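Local coordinates for nuclear receptor corepressor 2 (Homo sapiens, PDB 4A69), which acts as a transcriptional corepressor for nuclear receptors, and here binds an inositol tetrakisphosphate together with a partner protein, at residues V81-Y84 with Y85-K89. Residues are numbered along the deposited sequence; the frame is centred on the assembly and turned at random.
With I0P (D-myo inositol 1,4,5,6 tetrakisphosphate), chain Q.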
loop_
_atom_site.group_PDB
_atom_site.type_symbol
_atom_site.label_atom_id
_atom_site.label_comp_id
_atom_site.label_asym_id
_atom_site.label_seq_id
_atom_site.Cartn_x
_atom_site.Cartn_y
_atom_site.Cartn_z
ATOM N N VAL C 81 7.730 13.706 13.868
ATOM C CA VAL C 81 7.465 12.299 13.507
ATOM C C VAL C 81 8.790 11.584 13.196
ATOM O O VAL C 81 9.042 10.509 13.727
ATOM C CB VAL C 81 6.474 12.135 12.313
ATOM C CG1 VAL C 81 6.349 10.675 11.884
ATOM C CG2 VAL C 81 5.096 12.685 12.640
ATOM N N LEU C 82 9.620 12.169 12.334
ATOM C CA LEU C 82 10.883 11.537 11.968
ATOM C C LEU C 82 11.806 11.299 13.181
ATOM O O LEU C 82 12.402 10.228 13.314
ATOM C CB LEU C 82 11.606 12.335 10.891
ATOM C CG LEU C 82 12.931 11.751 10.391
ATOM C CD1 LEU C 82 12.764 10.406 9.696
ATOM C CD2 LEU C 82 13.670 12.739 9.503
ATOM N N TYR C 83 11.912 12.297 14.052
ATOM C CA TYR C 83 12.734 12.193 15.263
ATOM C C TYR C 83 12.239 11.057 16.157
ATOM O O TYR C 83 13.038 10.246 16.628
ATOM C CB TYR C 83 12.746 13.527 16.024
ATOM C CG TYR C 83 13.490 13.495 17.345
ATOM C CD1 TYR C 83 14.891 13.535 17.384
ATOM C CD2 TYR C 83 12.796 13.430 18.555
ATOM C CE1 TYR C 83 15.575 13.500 18.593
ATOM C CE2 TYR C 83 13.473 13.400 19.768
ATOM C CZ TYR C 83 14.859 13.436 19.779
ATOM O OH TYR C 83 15.533 13.406 20.978
ATOM N N TYR C 84 10.924 10.987 16.355
ATOM C CA TYR C 84 10.298 9.929 17.146
ATOM C C TYR C 84 10.727 8.538 16.687
ATOM O O TYR C 84 11.125 7.709 17.509
ATOM C CB TYR C 84 8.776 10.057 17.101
ATOM C CG TYR C 84 8.009 8.895 17.685
ATOM C CD1 TYR C 84 7.855 8.767 19.066
ATOM C CD2 TYR C 84 7.372 7.958 16.860
ATOM C CE1 TYR C 84 7.145 7.724 19.611
ATOM C CE2 TYR C 84 6.642 6.900 17.408
ATOM C CZ TYR C 84 6.539 6.791 18.786
ATOM O OH TYR C 84 5.824 5.773 19.371
ATOM N N TYR C 85 10.669 8.289 15.378
ATOM C CA TYR C 85 11.066 6.977 14.861
ATOM C C TYR C 85 12.574 6.733 14.878
ATOM O O TYR C 85 13.009 5.603 15.056
ATOM C CB TYR C 85 10.498 6.749 13.471
ATOM C CG TYR C 85 9.029 6.415 13.496
ATOM C CD1 TYR C 85 8.592 5.153 13.905
ATOM C CD2 TYR C 85 8.074 7.362 13.136
ATOM C CE1 TYR C 85 7.239 4.840 13.948
ATOM C CE2 TYR C 85 6.720 7.061 13.163
ATOM C CZ TYR C 85 6.311 5.794 13.563
ATOM O OH TYR C 85 4.976 5.486 13.606
ATOM N N LEU C 86 13.362 7.788 14.686
ATOM C CA LEU C 86 14.828 7.667 14.688
ATOM C C LEU C 86 15.410 7.382 16.092
ATOM O O LEU C 86 16.484 6.794 16.216
ATOM C CB LEU C 86 15.474 8.897 14.033
ATOM C CG LEU C 86 15.439 8.938 12.491
ATOM C CD1 LEU C 86 15.895 10.289 11.960
ATOM C CD2 LEU C 86 16.261 7.823 11.861
ATOM N N THR C 87 14.661 7.737 17.131
ATOM C CA THR C 87 15.147 7.661 18.503
ATOM C C THR C 87 14.422 6.706 19.458
ATOM O O THR C 87 15.011 6.298 20.458
ATOM C CB THR C 87 15.163 9.056 19.150
ATOM O OG1 THR C 87 13.827 9.575 19.194
ATOM C CG2 THR C 87 16.051 9.994 18.352
ATOM N N LYS C 88 13.171 6.342 19.164
ATOM C CA LYS C 88 12.337 5.617 20.139
ATOM C C LYS C 88 12.861 4.235 20.570
ATOM O O LYS C 88 12.303 3.624 21.479
ATOM C CB LYS C 88 10.865 5.533 19.705
ATOM C CG LYS C 88 10.572 4.528 18.604
ATOM C CD LYS C 88 9.090 4.212 18.536
ATOM C CE LYS C 88 8.823 3.081 17.556
ATOM N NZ LYS C 88 7.429 2.585 17.659
ATOM N N LYS C 89 13.922 3.749 19.927
ATOM C CA LYS C 89 14.639 2.579 20.431
ATOM C C LYS C 89 15.819 3.027 21.293
ATOM O O LYS C 89 15.932 2.635 22.460
ATOM C CB LYS C 89 15.134 1.689 19.291
ATOM C CG LYS C 89 14.078 1.315 18.263
ATOM C CD LYS C 89 12.874 0.626 18.881
ATOM C CE LYS C 89 12.024 -0.002 17.795
ATOM N NZ LYS C 89 10.794 -0.609 18.362
HETATM O O21 I0P Q . 6.556 -3.941 18.307
HETATM P P1 I0P Q . 6.129 -2.764 19.156
HETATM O O41 I0P Q . 7.185 -1.700 19.392
HETATM O O31 I0P Q . 5.379 -3.116 20.409
HETATM O O11 I0P Q . 5.047 -2.028 18.200
HETATM C C1 I0P Q . 4.368 -0.850 18.632
HETATM C C6 I0P Q . 4.243 0.167 17.498
HETATM O O16 I0P Q . 5.556 0.495 17.075
HETATM P P6 I0P Q . 6.032 0.316 15.556
HETATM O O46 I0P Q . 5.125 1.247 14.770
HETATM O O26 I0P Q . 5.785 -1.114 15.196
HETATM O O36 I0P Q . 7.471 0.747 15.561
HETATM C C5 I0P Q . 3.495 1.416 17.969
HETATM O O15 I0P Q . 3.360 2.350 16.896
HETATM P P5 I0P Q . 4.119 3.751 16.751
HETATM O O45 I0P Q . 3.020 4.788 16.855
HETATM O O35 I0P Q . 5.142 3.826 17.866
HETATM O O25 I0P Q . 4.728 3.618 15.386
HETATM C C2 I0P Q . 3.005 -1.261 19.167
HETATM O O12 I0P Q . 2.311 -2.004 18.149
HETATM C C3 I0P Q . 2.216 -0.033 19.599
HETATM O O13 I0P Q . 0.910 -0.455 19.960
HETATM C C4 I0P Q . 2.106 1.022 18.491
HETATM O O14 I0P Q . 1.438 2.159 19.026
HETATM P P4 I0P Q . -0.144 2.382 18.955
HETATM O O24 I0P Q . -0.539 1.896 17.581
HETATM O O44 I0P Q . -0.754 1.519 20.035
HETATM O O34 I0P Q . -0.270 3.863 19.241
#
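Phosphate oxygen O35 of the inositol tetrakisphosphate is gripped by two side chains four residues apart: Y84 OH donates to it at 2.6 Å, and K88 NZ reaches it at the same length. K88 NZ also bonds O36, on the neighbouring phosphate, at 2.8 Å. K88 gets there with a chain extended beyond CG, whose CD lies over one face of the Y84 ring, a CH-pi contact 4.1 Å from the centroid. Beside it, Y85 OH donates to O25 of the phosphate that carries O35. The two rings meet edge-to-face, planes at 79°, with CD2 of Y84 over the centre of Y85. Y84 has CG anti to its own N (chi1 170°), whereas in Y85 it is anti to the carbonyl carbon (-76°), which turns both hydroxyls to one phosphate. An alanine in place of Y85 would probably leave O25 without this donor and the Y84 edge without its facing ring. One turn after Y83, T87 OG1 bonds Y83 O at 2.8 Å from above the carbonyl plane, while T87 CG2 lies over one face of the Y83 ring, toward its rim. K63, K89 and residues of the partner protein complete the site. Paired tyrosine hydroxyls and a bridging lysine suit a polyanion, probably offsetting its charge.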